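Local coordinates for putative oxidoreductase molybdopterin-binding subunit (Sulfolobus tokodaii, PDB 4ZOH), which binds a pterin cytosine dinucleotide with molybdenum and is probably the catalytic subunit of an aldehyde oxidase or xanthine dehydrogenase type hydroxylase, at residues K386-I391 with T566-H571; S409-I414 with G671-I676; G595-P600 with W653-L658. All coordinates share one frame; numbering follows the deposited sequence.

Contact 1: residues K386-I391 with T566-H571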
loop_
_atom_site.group_PDB
_atom_site.type_symbol
_atom_site.label_atom_id
_atom_site.label_comp_id
_atom_site.label_asym_id
_atom_site.label_seq_id
_atom_site.Cartn_x
_atom_site.Cartn_y
_atom_site.Cartn_z
ATOM N N LYS A 386 50.582 18.792 -2.510
ATOM C CA LYS A 386 51.829 18.822 -1.730
ATOM C C LYS A 386 51.546 19.253 -0.315
ATOM O O LYS A 386 51.963 18.597 0.636
ATOM C CB LYS A 386 52.824 19.811 -2.343
ATOM C CG LYS A 386 53.719 19.215 -3.388
ATOM C CD LYS A 386 55.039 18.802 -2.803
ATOM C CE LYS A 386 56.091 19.096 -3.848
ATOM N NZ LYS A 386 57.400 18.901 -3.173
ATOM N N LYS A 387 50.790 20.333 -0.211
ATOM C CA LYS A 387 50.449 20.957 1.060
ATOM C C LYS A 387 49.627 20.055 1.943
ATOM O O LYS A 387 49.825 20.013 3.162
ATOM C CB LYS A 387 49.690 22.240 0.772
ATOM C CG LYS A 387 49.142 23.022 1.957
ATOM C CD LYS A 387 48.858 24.427 1.439
ATOM C CE LYS A 387 48.707 25.408 2.589
ATOM N NZ LYS A 387 47.283 25.805 2.799
ATOM N N LEU A 388 48.694 19.320 1.325
ATOM C CA LEU A 388 47.917 18.313 2.048
ATOM C C LEU A 388 48.823 17.203 2.510
ATOM O O LEU A 388 48.662 16.729 3.609
ATOM C CB LEU A 388 46.739 17.770 1.217
ATOM C CG LEU A 388 45.728 17.064 2.092
ATOM C CD1 LEU A 388 44.302 17.402 1.738
ATOM C CD2 LEU A 388 45.950 15.583 1.938
ATOM N N LEU A 389 49.761 16.773 1.671
ATOM C CA LEU A 389 50.735 15.782 2.100
ATOM C C LEU A 389 51.644 16.279 3.268
ATOM O O LEU A 389 52.004 15.466 4.150
ATOM C CB LEU A 389 51.606 15.356 0.925
ATOM C CG LEU A 389 51.052 14.423 -0.137
ATOM C CD1 LEU A 389 52.016 14.420 -1.336
ATOM C CD2 LEU A 389 50.953 13.021 0.424
ATOM N N GLU A 390 51.978 17.585 3.290
ATOM C CA GLU A 390 52.817 18.139 4.401
ATOM C C GLU A 390 52.005 18.024 5.682
ATOM O O GLU A 390 52.487 17.490 6.663
ATOM C CB GLU A 390 53.282 19.595 4.182
ATOM C CG GLU A 390 54.041 19.898 2.869
ATOM C CD GLU A 390 55.545 19.557 2.874
ATOM O OE1 GLU A 390 55.997 18.548 3.479
ATOM O OE2 GLU A 390 56.301 20.307 2.235
ATOM N N ILE A 391 50.732 18.432 5.628
ATOM C CA ILE A 391 49.824 18.262 6.764
ATOM C C ILE A 391 49.812 16.799 7.230
ATOM O O ILE A 391 49.819 16.497 8.428
ATOM C CB ILE A 391 48.385 18.752 6.441
ATOM C CG1 ILE A 391 48.338 20.282 6.396
ATOM C CG2 ILE A 391 47.390 18.224 7.477
ATOM C CD1 ILE A 391 47.175 20.899 5.609
ATOM N N THR A 566 37.524 17.071 -8.510
ATOM C CA THR A 566 38.475 16.030 -8.050
ATOM C C THR A 566 38.937 16.224 -6.577
ATOM O O THR A 566 39.727 17.140 -6.316
ATOM C CB THR A 566 39.718 15.984 -8.980
ATOM O OG1 THR A 566 40.364 17.285 -8.964
ATOM C CG2 THR A 566 39.310 15.588 -10.466
ATOM N N PRO A 567 38.413 15.410 -5.596
ATOM C CA PRO A 567 39.003 15.480 -4.235
ATOM C C PRO A 567 40.261 14.651 -4.236
ATOM O O PRO A 567 40.485 13.884 -5.178
ATOM C CB PRO A 567 37.954 14.783 -3.359
ATOM C CG PRO A 567 37.359 13.744 -4.281
ATOM C CD PRO A 567 37.235 14.503 -5.610
ATOM N N TYR A 568 41.037 14.752 -3.164
ATOM C CA TYR A 568 42.306 14.042 -3.022
ATOM C C TYR A 568 42.589 13.926 -1.525
ATOM O O TYR A 568 42.025 14.671 -0.710
ATOM C CB TYR A 568 43.455 14.841 -3.735
ATOM C CG TYR A 568 43.581 16.281 -3.225
ATOM C CD1 TYR A 568 44.532 16.620 -2.235
ATOM C CD2 TYR A 568 42.718 17.290 -3.681
ATOM C CE1 TYR A 568 44.632 17.939 -1.780
ATOM C CE2 TYR A 568 42.794 18.592 -3.211
ATOM C CZ TYR A 568 43.749 18.907 -2.242
ATOM O OH TYR A 568 43.807 20.188 -1.748
ATOM N N GLY A 569 43.465 13.008 -1.139
ATOM C CA GLY A 569 43.918 13.007 0.227
ATOM C C GLY A 569 44.990 12.010 0.480
ATOM O O GLY A 569 45.480 11.383 -0.449
ATOM N N VAL A 570 45.381 11.874 1.752
ATOM C CA VAL A 570 46.397 10.895 2.147
ATOM C C VAL A 570 45.840 10.117 3.365
ATOM O O VAL A 570 45.248 10.736 4.262
ATOM C CB VAL A 570 47.792 11.581 2.393
ATOM C CG1 VAL A 570 47.661 12.788 3.350
ATOM C CG2 VAL A 570 48.780 10.597 3.008
ATOM N N HIS A 571 46.030 8.790 3.388
ATOM C CA HIS A 571 45.466 7.949 4.393
ATOM C C HIS A 571 46.642 7.158 4.868
ATOM O O HIS A 571 47.602 6.996 4.129
ATOM C CB HIS A 571 44.346 6.995 3.845
ATOM C CG HIS A 571 43.048 7.707 3.529
ATOM N ND1 HIS A 571 41.806 7.092 3.639
ATOM C CD2 HIS A 571 42.800 8.978 3.107
ATOM C CE1 HIS A 571 40.864 7.991 3.383
ATOM N NE2 HIS A 571 41.430 9.123 2.998
#
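Leu388 of the helical segment 386-391 packs on Tyr568, Gly569 and Val570 of strand 568-571. Its two methyls divide the work. Leu388 CD1 comes obliquely to the ring, 3.6 Å from Tyr568 CE1. Leu388 CD2 lies 3.6 Å from Val570 CG1 and also touches Gly569 CA. CG lies anti to the backbone N (chi1 -163°), and this sets the fork against the strand. The Leu388 and Val570 side chains run antiparallel, side by side. An alanine here would remove both methyls and is likely to leave a gap between Tyr568 and Val570.

Leu389 follows with a lighter contact. Its CD2 lies 4.0 Å from Val570 CB, and the two side chains cross obliquely. All these contacts are apolar, and no hydrogen bond joins the segments. The polar end of Tyr568 is held by the backbone N of Asn384, just before the helical segment.

The two short axes run nearly parallel, 24° apart, with a closest approach of 8.1 Å. Helix 385-401 thus lies over the sheet, and Leu388 also touches Val591 and Asp593 of strand 583-593. Helix 358-365 packs beside it, with Leu363 against Leu389, while His571 touches Ala677 and Thr681 of helix 673-688.

Contact 2: residues S409-I414 with G671-I676. With MCN (pterin cytosine dinucleotide), chain D.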
loop_
_atom_site.group_PDB
_atom_site.type_symbol
_atom_site.label_atom_id
_atom_site.label_comp_id
_atom_site.label_asym_id
_atom_site.label_seq_id
_atom_site.Cartn_x
_atom_site.Cartn_y
_atom_site.Cartn_z
ATOM N N SER A 409 48.966 5.855 1.544
ATOM C CA SER A 409 48.723 6.035 0.127
ATOM C C SER A 409 48.056 7.375 -0.053
ATOM O O SER A 409 47.435 7.953 0.859
ATOM C CB SER A 409 47.917 4.833 -0.513
ATOM O OG SER A 409 46.562 4.917 -0.115
ATOM N N SER A 410 48.225 7.903 -1.236
ATOM C CA SER A 410 47.638 9.143 -1.551
ATOM C C SER A 410 46.697 8.903 -2.760
ATOM O O SER A 410 46.977 8.024 -3.585
ATOM C CB SER A 410 48.742 10.054 -1.919
ATOM O OG SER A 410 48.173 11.308 -1.927
ATOM N N TYR A 411 45.571 9.604 -2.823
ATOM C CA TYR A 411 44.633 9.313 -3.865
ATOM C C TYR A 411 44.207 10.626 -4.450
ATOM O O TYR A 411 44.294 11.689 -3.808
ATOM C CB TYR A 411 43.412 8.479 -3.320
ATOM C CG TYR A 411 42.437 9.317 -2.554
ATOM C CD1 TYR A 411 41.411 9.984 -3.209
ATOM C CD2 TYR A 411 42.606 9.541 -1.128
ATOM C CE1 TYR A 411 40.537 10.829 -2.507
ATOM C CE2 TYR A 411 41.713 10.348 -0.414
ATOM C CZ TYR A 411 40.687 10.974 -1.094
ATOM O OH TYR A 411 39.823 11.814 -0.437
ATOM N N ILE A 412 43.741 10.550 -5.686
ATOM C CA ILE A 412 42.937 11.634 -6.272
ATOM C C ILE A 412 41.757 10.913 -6.972
ATOM O O ILE A 412 41.851 9.708 -7.155
ATOM C CB ILE A 412 43.781 12.529 -7.194
ATOM C CG1 ILE A 412 42.977 13.763 -7.572
ATOM C CG2 ILE A 412 44.431 11.737 -8.340
ATOM C CD1 ILE A 412 43.741 15.060 -7.723
ATOM N N GLU A 413 40.660 11.612 -7.301
ATOM C CA GLU A 413 39.412 10.947 -7.491
ATOM C C GLU A 413 38.555 11.835 -8.348
ATOM O O GLU A 413 38.833 13.039 -8.423
ATOM C CB GLU A 413 38.809 10.572 -6.083
ATOM C CG GLU A 413 37.297 10.576 -5.825
ATOM C CD GLU A 413 36.544 9.437 -6.512
ATOM O OE1 GLU A 413 37.083 8.882 -7.550
ATOM O OE2 GLU A 413 35.406 9.108 -6.031
ATOM N N ILE A 414 37.543 11.249 -9.028
ATOM C CA ILE A 414 36.658 12.024 -9.935
ATOM C C ILE A 414 35.231 11.887 -9.446
ATOM O O ILE A 414 34.810 10.808 -9.150
ATOM C CB ILE A 414 36.838 11.625 -11.437
ATOM C CG1 ILE A 414 37.023 10.100 -11.585
ATOM C CG2 ILE A 414 38.067 12.353 -12.014
ATOM C CD1 ILE A 414 36.975 9.534 -13.027
ATOM N N GLY A 671 31.566 10.146 -1.258
ATOM C CA GLY A 671 30.894 8.798 -1.095
ATOM C C GLY A 671 31.813 7.642 -1.371
ATOM O O GLY A 671 31.702 6.563 -0.727
ATOM N N GLU A 672 32.738 7.851 -2.315
ATOM C CA GLU A 672 33.623 6.748 -2.762
ATOM C C GLU A 672 35.086 6.734 -2.313
ATOM O O GLU A 672 35.677 5.687 -2.312
ATOM C CB GLU A 672 33.490 6.517 -4.317
ATOM C CG GLU A 672 32.073 6.086 -4.687
ATOM C CD GLU A 672 31.744 6.188 -6.187
ATOM O OE1 GLU A 672 31.619 7.309 -6.715
ATOM O OE2 GLU A 672 31.680 5.123 -6.852
ATOM N N ALA A 673 35.613 7.920 -1.947
ATOM C CA ALA A 673 37.020 8.224 -1.519
ATOM C C ALA A 673 37.606 7.249 -0.493
ATOM O O ALA A 673 38.697 6.668 -0.693
ATOM C CB ALA A 673 37.050 9.688 -1.023
ATOM N N GLY A 674 36.843 6.958 0.563
ATOM C CA GLY A 674 37.284 5.963 1.567
ATOM C C GLY A 674 37.622 4.624 1.006
ATOM O O GLY A 674 38.626 3.966 1.455
ATOM N N ALA A 675 36.778 4.149 0.054
ATOM C CA ALA A 675 37.006 2.799 -0.466
ATOM C C ALA A 675 38.216 2.882 -1.411
ATOM O O ALA A 675 38.963 1.909 -1.504
ATOM C CB ALA A 675 35.754 2.216 -1.188
ATOM N N ILE A 676 38.390 4.021 -2.107
ATOM C CA ILE A 676 39.521 4.157 -3.035
ATOM C C ILE A 676 40.864 4.103 -2.221
ATOM O O ILE A 676 41.715 3.272 -2.492
ATOM C CB ILE A 676 39.434 5.453 -3.812
ATOM C CG1 ILE A 676 38.215 5.450 -4.753
ATOM C CG2 ILE A 676 40.791 5.831 -4.515
ATOM C CD1 ILE A 676 37.921 6.831 -5.301
HETATM N N1 MCN D . 29.161 15.274 2.081
HETATM C C2 MCN D . 29.373 16.535 2.616
HETATM N N3 MCN D . 30.289 17.396 2.075
HETATM C C4 MCN D . 31.020 16.971 0.971
HETATM C C5 MCN D . 30.819 15.705 0.423
HETATM C C6 MCN D . 29.861 14.849 0.966
HETATM O O2 MCN D . 28.750 16.958 3.595
HETATM N N4 MCN D . 31.895 17.812 0.463
HETATM C "C1'" MCN D . 28.142 14.434 2.714
HETATM C C2D MCN D . 26.799 14.644 2.011
HETATM O "O2'" MCN D . 26.008 15.617 2.623
HETATM C "C3'" MCN D . 26.111 13.321 2.222
HETATM C C4D MCN D . 27.232 12.423 1.897
HETATM O O4D MCN D . 28.425 13.068 2.522
HETATM O "O3'" MCN D . 25.694 13.115 3.527
HETATM C "C5'" MCN D . 27.064 12.573 0.397
HETATM O "O5'" MCN D . 28.104 12.121 -0.256
HETATM P PA MCN D . 28.349 12.403 -1.837
HETATM O O1A MCN D . 27.592 13.443 -2.502
HETATM O O2A MCN D . 29.851 12.433 -1.788
HETATM O O3A MCN D . 27.958 10.839 -2.334
HETATM P PB MCN D . 26.435 10.410 -2.653
HETATM O O1B MCN D . 26.168 10.743 -4.112
HETATM O O2B MCN D . 25.421 10.891 -1.711
HETATM O O3B MCN D . 26.574 8.904 -2.430
HETATM C C10 MCN D . 26.948 7.961 -3.472
HETATM C "C9'" MCN D . 28.052 7.049 -2.993
HETATM C "C8'" MCN D . 28.282 5.937 -3.871
HETATM S "S8'" MCN D . 28.614 6.214 -5.575
HETATM C "C7'" MCN D . 28.379 4.656 -3.417
HETATM S "S7'" MCN D . 28.809 3.278 -4.465
HETATM C "C6'" MCN D . 28.274 4.325 -2.009
HETATM C C7 MCN D . 28.496 5.603 -1.134
HETATM O "O9'" MCN D . 27.685 6.621 -1.685
HETATM N "N5'" MCN D . 27.040 3.618 -1.671
HETATM C C4A MCN D . 26.420 3.701 -0.409
HETATM N "N8'" MCN D . 28.064 5.344 0.274
HETATM C C4B MCN D . 26.985 4.567 0.571
HETATM N "N1'" MCN D . 26.484 4.664 1.805
HETATM C "C2'" MCN D . 25.394 3.967 2.117
HETATM N "N2'" MCN D . 24.912 4.100 3.335
HETATM N "N3'" MCN D . 24.758 3.067 1.199
HETATM C "C4'" MCN D . 25.288 2.906 -0.101
HETATM O "O4'" MCN D . 24.744 2.103 -0.915
HETATM O O HOH W 1 34.634 10.160 -3.578
#
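Tyr411 and Glu413 of segment 409-414 face Glu672, Ala673 and Ile676 of segment 671-676, and no direct hydrogen bond joins the two segments. The apolar contacts come first. Ala673 CB sits obliquely to the ring of Tyr411, 3.9 Å from Tyr411 CZ, and Ile676 CG2 lies 3.9 Å from Tyr411 CB. Ile676 CD1 is pushed against the Glu413 carboxylate, 3.2 Å from Glu413 CD, a tight fit in which the two side chains cross at about a right angle.

The polar contacts centre on Glu413. Its chain bends at chi2 (71°), which brings OE1 within bonding distance of the next backbone N. Glu413 OE1 accepts a hydrogen bond from Ile414 N at 2.8 Å, from well above the carboxylate plane. Glu413 OE2 takes a hydrogen bond from a water that in turn accepts the N-H of Glu672, so water links the segments. The carboxylates of Glu413 and Glu672 are turned 73° apart, with Glu413 OE2 4.2 Å from Glu672 OE1. Arg336 forms a salt bridge to each. Glu672 OE2 also accepts a hydrogen bond from Gly333 N.

The third group of contacts is to the cofactor. Gly671 N gives a hydrogen bond to the phosphate oxygen O2A of the dinucleotide, 2.9 Å away. The extended Glu672 chain reaches the dithiolene, its CD 3.2 Å from S8', and its side chain comes within about 3 Å of molybdenum. A glutamate beside the metal is characteristic of the xanthine oxidase family active site, and this arrangement is consistent with it.

Contact 3: residues G595-P600 with W653-L658. With MCN (pterin cytosine dinucleotide), chain D.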
loop_
_atom_site.group_PDB
_atom_site.type_symbol
_atom_site.label_atom_id
_atom_site.label_comp_id
_atom_site.label_asym_id
_atom_site.label_seq_id
_atom_site.Cartn_x
_atom_site.Cartn_y
_atom_site.Cartn_z
ATOM N N GLY A 595 36.588 19.697 -0.862
ATOM C CA GLY A 595 35.955 21.001 -1.068
ATOM C C GLY A 595 35.171 21.411 0.178
ATOM O O GLY A 595 35.418 20.868 1.282
ATOM N N THR A 596 34.243 22.376 0.027
ATOM C CA THR A 596 33.280 22.678 1.107
ATOM C C THR A 596 32.642 21.401 1.681
ATOM O O THR A 596 32.100 20.586 0.902
ATOM C CB THR A 596 32.207 23.631 0.620
ATOM O OG1 THR A 596 32.838 24.614 -0.201
ATOM C CG2 THR A 596 31.433 24.319 1.819
ATOM N N VAL A 597 32.753 21.207 3.008
ATOM C CA VAL A 597 32.084 20.109 3.673
ATOM C C VAL A 597 30.720 20.613 4.130
ATOM O O VAL A 597 30.613 21.520 4.964
ATOM C CB VAL A 597 32.919 19.486 4.804
ATOM C CG1 VAL A 597 32.181 18.312 5.453
ATOM C CG2 VAL A 597 34.254 18.976 4.267
ATOM N N ILE A 598 29.651 20.059 3.549
ATOM C CA ILE A 598 28.264 20.473 3.898
ATOM C C ILE A 598 27.888 20.002 5.314
ATOM O O ILE A 598 27.185 20.715 6.116
ATOM C CB ILE A 598 27.252 19.971 2.829
ATOM C CG1 ILE A 598 27.732 20.317 1.396
ATOM C CG2 ILE A 598 25.875 20.492 3.118
ATOM C CD1 ILE A 598 27.804 21.816 1.077
ATOM N N ASN A 599 28.370 18.834 5.658
ATOM C CA ASN A 599 27.985 18.204 6.912
ATOM C C ASN A 599 29.109 17.248 7.326
ATOM O O ASN A 599 29.203 16.101 6.815
ATOM C CB ASN A 599 26.603 17.515 6.855
ATOM C CG ASN A 599 26.139 16.991 8.243
ATOM O OD1 ASN A 599 26.923 16.465 9.030
ATOM N ND2 ASN A 599 24.852 17.092 8.502
ATOM N N PRO A 600 29.976 17.717 8.265
ATOM C CA PRO A 600 31.152 16.908 8.708
ATOM C C PRO A 600 30.777 15.618 9.357
ATOM O O PRO A 600 31.534 14.656 9.250
ATOM C CB PRO A 600 31.905 17.835 9.718
ATOM C CG PRO A 600 31.406 19.213 9.409
ATOM C CD PRO A 600 30.075 19.135 8.675
ATOM N N TRP A 653 39.254 10.864 11.146
ATOM C CA TRP A 653 39.026 11.514 9.911
ATOM C C TRP A 653 39.237 13.013 10.052
ATOM O O TRP A 653 38.652 13.654 10.929
ATOM C CB TRP A 653 37.590 11.197 9.425
ATOM C CG TRP A 653 37.286 11.894 8.103
ATOM C CD1 TRP A 653 37.765 11.534 6.842
ATOM C CD2 TRP A 653 36.459 13.040 7.901
ATOM N NE1 TRP A 653 37.261 12.383 5.891
ATOM C CE2 TRP A 653 36.473 13.324 6.501
ATOM C CE3 TRP A 653 35.698 13.865 8.759
ATOM C CZ2 TRP A 653 35.757 14.368 5.955
ATOM C CZ3 TRP A 653 35.024 14.913 8.225
ATOM C CH2 TRP A 653 35.045 15.177 6.820
ATOM N N TYR A 654 40.066 13.561 9.172
ATOM C CA TYR A 654 40.261 15.023 9.061
ATOM C C TYR A 654 40.023 15.593 7.631
ATOM O O TYR A 654 40.284 14.942 6.618
ATOM C CB TYR A 654 41.679 15.432 9.513
ATOM C CG TYR A 654 42.086 14.835 10.834
ATOM C CD1 TYR A 654 41.741 15.482 12.059
ATOM C CD2 TYR A 654 42.831 13.651 10.878
ATOM C CE1 TYR A 654 42.173 14.935 13.308
ATOM C CE2 TYR A 654 43.241 13.092 12.090
ATOM C CZ TYR A 654 42.908 13.748 13.308
ATOM O OH TYR A 654 43.281 13.174 14.496
ATOM N N TYR A 655 39.533 16.810 7.548
ATOM C CA TYR A 655 39.440 17.398 6.235
ATOM C C TYR A 655 40.150 18.736 6.182
ATOM O O TYR A 655 40.311 19.347 7.224
ATOM C CB TYR A 655 38.004 17.527 5.804
ATOM C CG TYR A 655 37.150 18.452 6.640
ATOM C CD1 TYR A 655 36.856 19.752 6.202
ATOM C CD2 TYR A 655 36.588 18.005 7.862
ATOM C CE1 TYR A 655 36.030 20.583 6.963
ATOM C CE2 TYR A 655 35.781 18.817 8.636
ATOM C CZ TYR A 655 35.515 20.098 8.201
ATOM O OH TYR A 655 34.688 20.872 8.985
ATOM N N GLU A 656 40.588 19.137 4.982
ATOM C CA GLU A 656 41.123 20.492 4.729
ATOM C C GLU A 656 40.407 21.014 3.522
ATOM O O GLU A 656 40.172 20.247 2.588
ATOM C CB GLU A 656 42.631 20.464 4.450
ATOM C CG GLU A 656 43.469 19.729 5.505
ATOM C CD GLU A 656 43.726 20.553 6.795
ATOM O OE1 GLU A 656 43.747 21.808 6.740
ATOM O OE2 GLU A 656 43.931 19.933 7.873
ATOM N N ILE A 657 40.014 22.283 3.540
ATOM C CA ILE A 657 39.419 22.886 2.385
ATOM C C ILE A 657 40.454 23.807 1.723
ATOM O O ILE A 657 40.512 25.018 2.028
ATOM C CB ILE A 657 38.142 23.641 2.773
ATOM C CG1 ILE A 657 37.228 22.723 3.590
ATOM C CG2 ILE A 657 37.495 24.306 1.547
ATOM C CD1 ILE A 657 36.054 23.424 4.271
ATOM N N LEU A 658 41.264 23.229 0.830
ATOM C CA LEU A 658 42.263 23.990 0.009
ATOM C C LEU A 658 41.729 24.192 -1.424
ATOM O O LEU A 658 42.092 25.143 -2.119
ATOM C CB LEU A 658 43.573 23.195 -0.071
ATOM C CG LEU A 658 44.091 22.577 1.236
ATOM C CD1 LEU A 658 45.346 21.750 1.019
ATOM C CD2 LEU A 658 44.330 23.723 2.262
HETATM N N1 MCN D . 29.161 15.274 2.081
HETATM C C2 MCN D . 29.373 16.535 2.616
HETATM N N3 MCN D . 30.289 17.396 2.075
HETATM C C4 MCN D . 31.020 16.971 0.971
HETATM C C5 MCN D . 30.819 15.705 0.423
HETATM C C6 MCN D . 29.861 14.849 0.966
HETATM O O2 MCN D . 28.750 16.958 3.595
HETATM N N4 MCN D . 31.895 17.812 0.463
HETATM C "C1'" MCN D . 28.142 14.434 2.714
HETATM C C2D MCN D . 26.799 14.644 2.011
HETATM O "O2'" MCN D . 26.008 15.617 2.623
HETATM C "C3'" MCN D . 26.111 13.321 2.222
HETATM C C4D MCN D . 27.232 12.423 1.897
HETATM O O4D MCN D . 28.425 13.068 2.522
HETATM O "O3'" MCN D . 25.694 13.115 3.527
HETATM C "C5'" MCN D . 27.064 12.573 0.397
HETATM O "O5'" MCN D . 28.104 12.121 -0.256
HETATM P PA MCN D . 28.349 12.403 -1.837
HETATM O O1A MCN D . 27.592 13.443 -2.502
HETATM O O2A MCN D . 29.851 12.433 -1.788
HETATM O O3A MCN D . 27.958 10.839 -2.334
HETATM P PB MCN D . 26.435 10.410 -2.653
HETATM O O1B MCN D . 26.168 10.743 -4.112
HETATM O O2B MCN D . 25.421 10.891 -1.711
HETATM O O3B MCN D . 26.574 8.904 -2.430
HETATM C C10 MCN D . 26.948 7.961 -3.472
HETATM C "C9'" MCN D . 28.052 7.049 -2.993
HETATM C "C8'" MCN D . 28.282 5.937 -3.871
HETATM S "S8'" MCN D . 28.614 6.214 -5.575
HETATM C "C7'" MCN D . 28.379 4.656 -3.417
HETATM S "S7'" MCN D . 28.809 3.278 -4.465
HETATM C "C6'" MCN D . 28.274 4.325 -2.009
HETATM C C7 MCN D . 28.496 5.603 -1.134
HETATM O "O9'" MCN D . 27.685 6.621 -1.685
HETATM N "N5'" MCN D . 27.040 3.618 -1.671
HETATM C C4A MCN D . 26.420 3.701 -0.409
HETATM N "N8'" MCN D . 28.064 5.344 0.274
HETATM C C4B MCN D . 26.985 4.567 0.571
HETATM N "N1'" MCN D . 26.484 4.664 1.805
HETATM C "C2'" MCN D . 25.394 3.967 2.117
HETATM N "N2'" MCN D . 24.912 4.100 3.335
HETATM N "N3'" MCN D . 24.758 3.067 1.199
HETATM C "C4'" MCN D . 25.288 2.906 -0.101
HETATM O "O4'" MCN D . 24.744 2.103 -0.915
HETATM O O HOH W 2 37.486 19.321 2.411
#
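Gly595 and Ile657 bring the two backbones closest, with CA atoms 5.2 Å apart. Segment 595-600 is a loop, and segment 653-658 begins on a strand and leaves it. Gly595 has phi 71°, a conformation that is easier without a side chain. A water sits between the segments, 2.8 Å from both Gly595 O and Glu656 O. Beyond it, the loop offers its backbone to the cytosine of the dinucleotide. Thr596 O accepts a hydrogen bond from cytosine N4 at 2.8 Å. Ile598 N donates to cytosine N3 at 3.1 Å. Asn599 N donates to the cytosine oxygen O2. Together they read the base edge as a pairing partner would.

The side chains of the loop meet the strand segment, with Val597 between the cytosine and Tyr655. Val597 CG2 rests over one face of the Tyr655 ring, 3.8 Å from its centroid, in a CH-pi contact. Tyr655 CG lies between its backbone N and carbonyl carbon (chi1 64°), and this places one ring face against the valine. Pro600 CG comes 3.7 Å from the Tyr655 OH, at the far end of the ring. Ile657 CG1 packs 3.5 Å from Gly595 O. Val597 CG1 looks at the edge of the Trp653 ring, a longer contact.

The loop joins strand 583-593 to helix 600-619, and Asn599 caps the start of that helix through Leu602 N. Trp653 bonds through NE1 to Asp592. Strand 651-655 is the outermost strand of this sheet within the chain and runs parallel to its neighbour 583-593; Trp653 on it packs against Ala603 and Ala607 of helix 600-619.

How the contacts relate
Along the chain, helix 385-401 opens contact 1 and the following strand 405-412 opens contact 2. Contact 1 closes first, when strand 568-577 arrives. Contact 2 stays open until helix 673-688, so these two cross. Contact 3 opens and closes after contact 1 and is nested inside the loop of contact 2. All three reach one mixed sheet, ordered 405-412, 568-577, 583-593, 651-655. Contacts 1 and 2 meet across its first two strands, where Gly569 pairs with Tyr411. Leu658 packs on Tyr568 and Lys387, joining contacts 1 and 3. Contacts 2 and 3 do not touch, but both grip the dinucleotide, one near molybdenum and one at the cytosine.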